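Local coordinates for putative uncharacterized protein (Desulfitobacterium hafniense, PDB 4JGI) that binds methylcobalamin in a Rossmann-like domain and is probably the corrinoid-carrying component of an O-demethylase system, at residues A[130-135]-A[144-149]. Residues are numbered along the deposited sequence; the frame is centred on the assembly and turned at random.
Sequences KIIVDK and VGLSGV
I132 reaches from helix 129-139 to strand 143-147 and meets two of its side chains, V144 and L146, with a different branch for each. Its CA–CB bond is directed at the strand, and from CB two arms carry the contact. The short arm, CG2, comes up to CG1 of V144 at 4.3 Å, a loose methyl-to-methyl approach. The long arm starts at CG1, anti to the carbonyl carbon (chi1 -55°), and serves as a spacer. An extended second torsion, chi2 175°, then carries CD1 outward until it lies 4.0 Å from CD2 of L146. That leucine does not aim at the helix from its CB; its end turns in, and CD2 makes the touch while the two side chains run at a slant to each other. The backbones stay well apart, with CA of I132 8.8 Å from CA of V144.

V144 and L146 share this face of the strand because they are two residues apart, and on helix 151-166, T160 packs against I132 and M157 against L146. In this Rossmann-like sheet, helix 129-139 leads directly into central strand 143-147, and the contact lies where the two pack. Just beyond L146, S147 hydrogen-bonds through OG to N3B of the bound methylcobalamin. With no hydrogen bond or charge pair across it, the contact is small: only two apolar approaches bridge the segments, and any cohesion here probably comes from dispersion and the burial of apolar surface.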
ATOM      1  N   LYS A 130      17.734  -8.810 -10.838  1.00 17.98           N
ATOM      2  CA  LYS A 130      17.484 -10.243 -11.150  1.00 19.21           C
ATOM      3  C   LYS A 130      16.667 -10.963 -10.066  1.00 17.02           C
ATOM      4  O   LYS A 130      15.884 -11.838 -10.256  1.00 19.80           O
ATOM      5  CB  LYS A 130      18.765 -11.006 -11.360  1.00 21.56           C
ATOM      6  CG  LYS A 130      19.488 -10.703 -12.618  1.00 34.35           C
ATOM      7  CD  LYS A 130      20.844 -11.407 -12.682  1.00 37.30           C
ATOM      8  CE  LYS A 130      21.570 -10.978 -13.935  1.00 45.95           C
ATOM      9  NZ  LYS A 130      23.017 -11.255 -13.798  1.00 43.24           N
ATOM     10  N   ILE A 131      16.901 -10.556  -8.824  1.00 18.86           N
ATOM     11  CA  ILE A 131      16.132 -11.124  -7.671  1.00 16.69           C
ATOM     12  C   ILE A 131      14.664 -10.693  -7.657  1.00 17.27           C
ATOM     13  O   ILE A 131      13.771 -11.473  -7.366  1.00 18.13           O
ATOM     14  CB  ILE A 131      16.839 -10.748  -6.355  1.00 17.84           C
ATOM     15  CG1 ILE A 131      18.283 -11.332  -6.382  1.00 28.84           C
ATOM     16  CG2 ILE A 131      16.005 -11.150  -5.144  1.00 18.75           C
ATOM     17  CD1 ILE A 131      18.619 -12.358  -5.466  1.00 34.71           C
ATOM     18  N   ILE A 132      14.413  -9.413  -7.937  1.00 15.65           N
ATOM     19  CA  ILE A 132      13.043  -8.965  -8.153  1.00 15.98           C
ATOM     20  C   ILE A 132      12.341  -9.743  -9.290  1.00 15.67           C
ATOM     21  O   ILE A 132      11.248 -10.249  -9.058  1.00 16.58           O
ATOM     22  CB  ILE A 132      12.948  -7.475  -8.429  1.00 16.71           C
ATOM     23  CG1 ILE A 132      13.642  -6.612  -7.283  1.00 17.44           C
ATOM     24  CG2 ILE A 132      11.504  -7.026  -8.712  1.00 17.20           C
ATOM     25  CD1 ILE A 132      13.702  -5.145  -7.542  1.00 17.08           C
ATOM     26  N   VAL A 133      13.014  -9.822 -10.442  1.00 16.68           N
ATOM     27  CA  VAL A 133      12.406 -10.545 -11.547  1.00 18.16           C
ATOM     28  C   VAL A 133      12.157 -12.016 -11.229  1.00 16.71           C
ATOM     29  O   VAL A 133      11.047 -12.571 -11.518  1.00 19.83           O
ATOM     30  CB  VAL A 133      13.236 -10.376 -12.824  1.00 21.28           C
ATOM     31  CG1 VAL A 133      12.714 -11.309 -13.951  1.00 24.39           C
ATOM     32  CG2 VAL A 133      13.293  -8.970 -13.232  1.00 22.77           C
ATOM     33  N   ASP A 134      13.098 -12.695 -10.570  1.00 19.10           N
ATOM     34  CA  ASP A 134      12.872 -14.069 -10.140  1.00 18.10           C
ATOM     35  C   ASP A 134      11.687 -14.244  -9.197  1.00 16.80           C
ATOM     36  O   ASP A 134      10.860 -15.175  -9.328  1.00 19.23           O
ATOM     37  CB  ASP A 134      14.165 -14.706  -9.615  1.00 23.39           C
ATOM     38  CG  ASP A 134      15.211 -14.979 -10.802  1.00 37.02           C
ATOM     39  OD1 ASP A 134      14.870 -14.865 -12.021  1.00 43.54           O
ATOM     40  OD2 ASP A 134      16.394 -15.263 -10.549  1.00 50.52           O
ATOM     41  N   LYS A 135      11.477 -13.272  -8.300  1.00 17.71           N
ATOM     42  CA  LYS A 135      10.371 -13.347  -7.412  1.00 17.87           C
ATOM     43  C   LYS A 135       9.014 -13.170  -8.150  1.00 17.78           C
ATOM     44  O   LYS A 135       8.061 -13.789  -7.843  1.00 18.94           O
ATOM     45  CB  LYS A 135      10.484 -12.293  -6.304  1.00 18.20           C
ATOM     46  CG  LYS A 135       9.500 -12.529  -5.158  1.00 19.09           C
ATOM     47  CD  LYS A 135       9.827 -13.815  -4.356  1.00 21.63           C
ATOM     48  CE  LYS A 135       9.057 -13.915  -3.086  1.00 25.47           C
ATOM     49  NZ  LYS A 135       9.594 -15.140  -2.386  1.00 36.64           N
ATOM     50  N   VAL A 144       3.970  -4.853  -8.764  1.00 14.91           N
ATOM     51  CA  VAL A 144       5.343  -4.709  -8.322  1.00 15.10           C
ATOM     52  C   VAL A 144       5.532  -3.290  -7.834  1.00 15.97           C
ATOM     53  O   VAL A 144       5.204  -2.345  -8.540  1.00 16.76           O
ATOM     54  CB  VAL A 144       6.340  -5.000  -9.427  1.00 15.69           C
ATOM     55  CG1 VAL A 144       7.792  -4.792  -8.929  1.00 19.20           C
ATOM     56  CG2 VAL A 144       6.190  -6.431  -9.878  1.00 19.67           C
ATOM     57  N   GLY A 145       5.971  -3.138  -6.570  1.00 15.89           N
ATOM     58  CA  GLY A 145       6.209  -1.817  -5.980  1.00 15.42           C
ATOM     59  C   GLY A 145       7.697  -1.654  -5.699  1.00 15.25           C
ATOM     60  O   GLY A 145       8.332  -2.547  -5.088  1.00 16.47           O
ATOM     61  N   LEU A 146       8.236  -0.563  -6.186  1.00 14.08           N
ATOM     62  CA  LEU A 146       9.634  -0.270  -6.155  1.00 15.12           C
ATOM     63  C   LEU A 146       9.871   1.070  -5.430  1.00 14.22           C
ATOM     64  O   LEU A 146       9.234   2.081  -5.755  1.00 16.85           O
ATOM     65  CB  LEU A 146      10.259  -0.151  -7.532  1.00 14.69           C
ATOM     66  CG  LEU A 146      10.039  -1.358  -8.448  1.00 15.64           C
ATOM     67  CD1 LEU A 146      10.540  -1.078  -9.866  1.00 18.99           C
ATOM     68  CD2 LEU A 146      10.601  -2.607  -7.915  1.00 18.06           C
ATOM     69  N   SER A 147      10.781   1.042  -4.462  1.00 15.52           N
ATOM     70  CA  SER A 147      11.217   2.217  -3.677  1.00 16.50           C
ATOM     71  C   SER A 147      12.655   2.613  -3.998  1.00 16.35           C
ATOM     72  O   SER A 147      13.491   1.759  -4.112  1.00 17.82           O
ATOM     73  CB  SER A 147      11.035   1.911  -2.150  1.00 17.30           C
ATOM     74  OG  SER A 147      11.197   3.086  -1.326  1.00 17.12           O
ATOM     75  N   GLY A 148      12.880   3.902  -4.026  1.00 17.68           N
ATOM     76  CA  GLY A 148      14.223   4.397  -4.140  1.00 20.19           C
ATOM     77  C   GLY A 148      14.279   5.884  -4.058  1.00 17.80           C
ATOM     78  O   GLY A 148      13.290   6.587  -4.316  1.00 19.23           O
ATOM     79  N   VAL A 149      15.513   6.374  -3.811  1.00 21.70           N
ATOM     80  CA  VAL A 149      15.756   7.808  -3.798  1.00 21.73           C
ATOM     81  C   VAL A 149      17.002   8.214  -4.583  1.00 23.15           C
ATOM     82  O   VAL A 149      16.945   9.187  -5.368  1.00 23.87           O
ATOM     83  CB  VAL A 149      15.809   8.418  -2.364  1.00 26.04           C
ATOM     84  CG1 VAL A 149      16.627   7.542  -1.495  1.00 33.43           C
ATOM     85  CG2 VAL A 149      16.441   9.830  -2.398  1.00 27.89           C
TER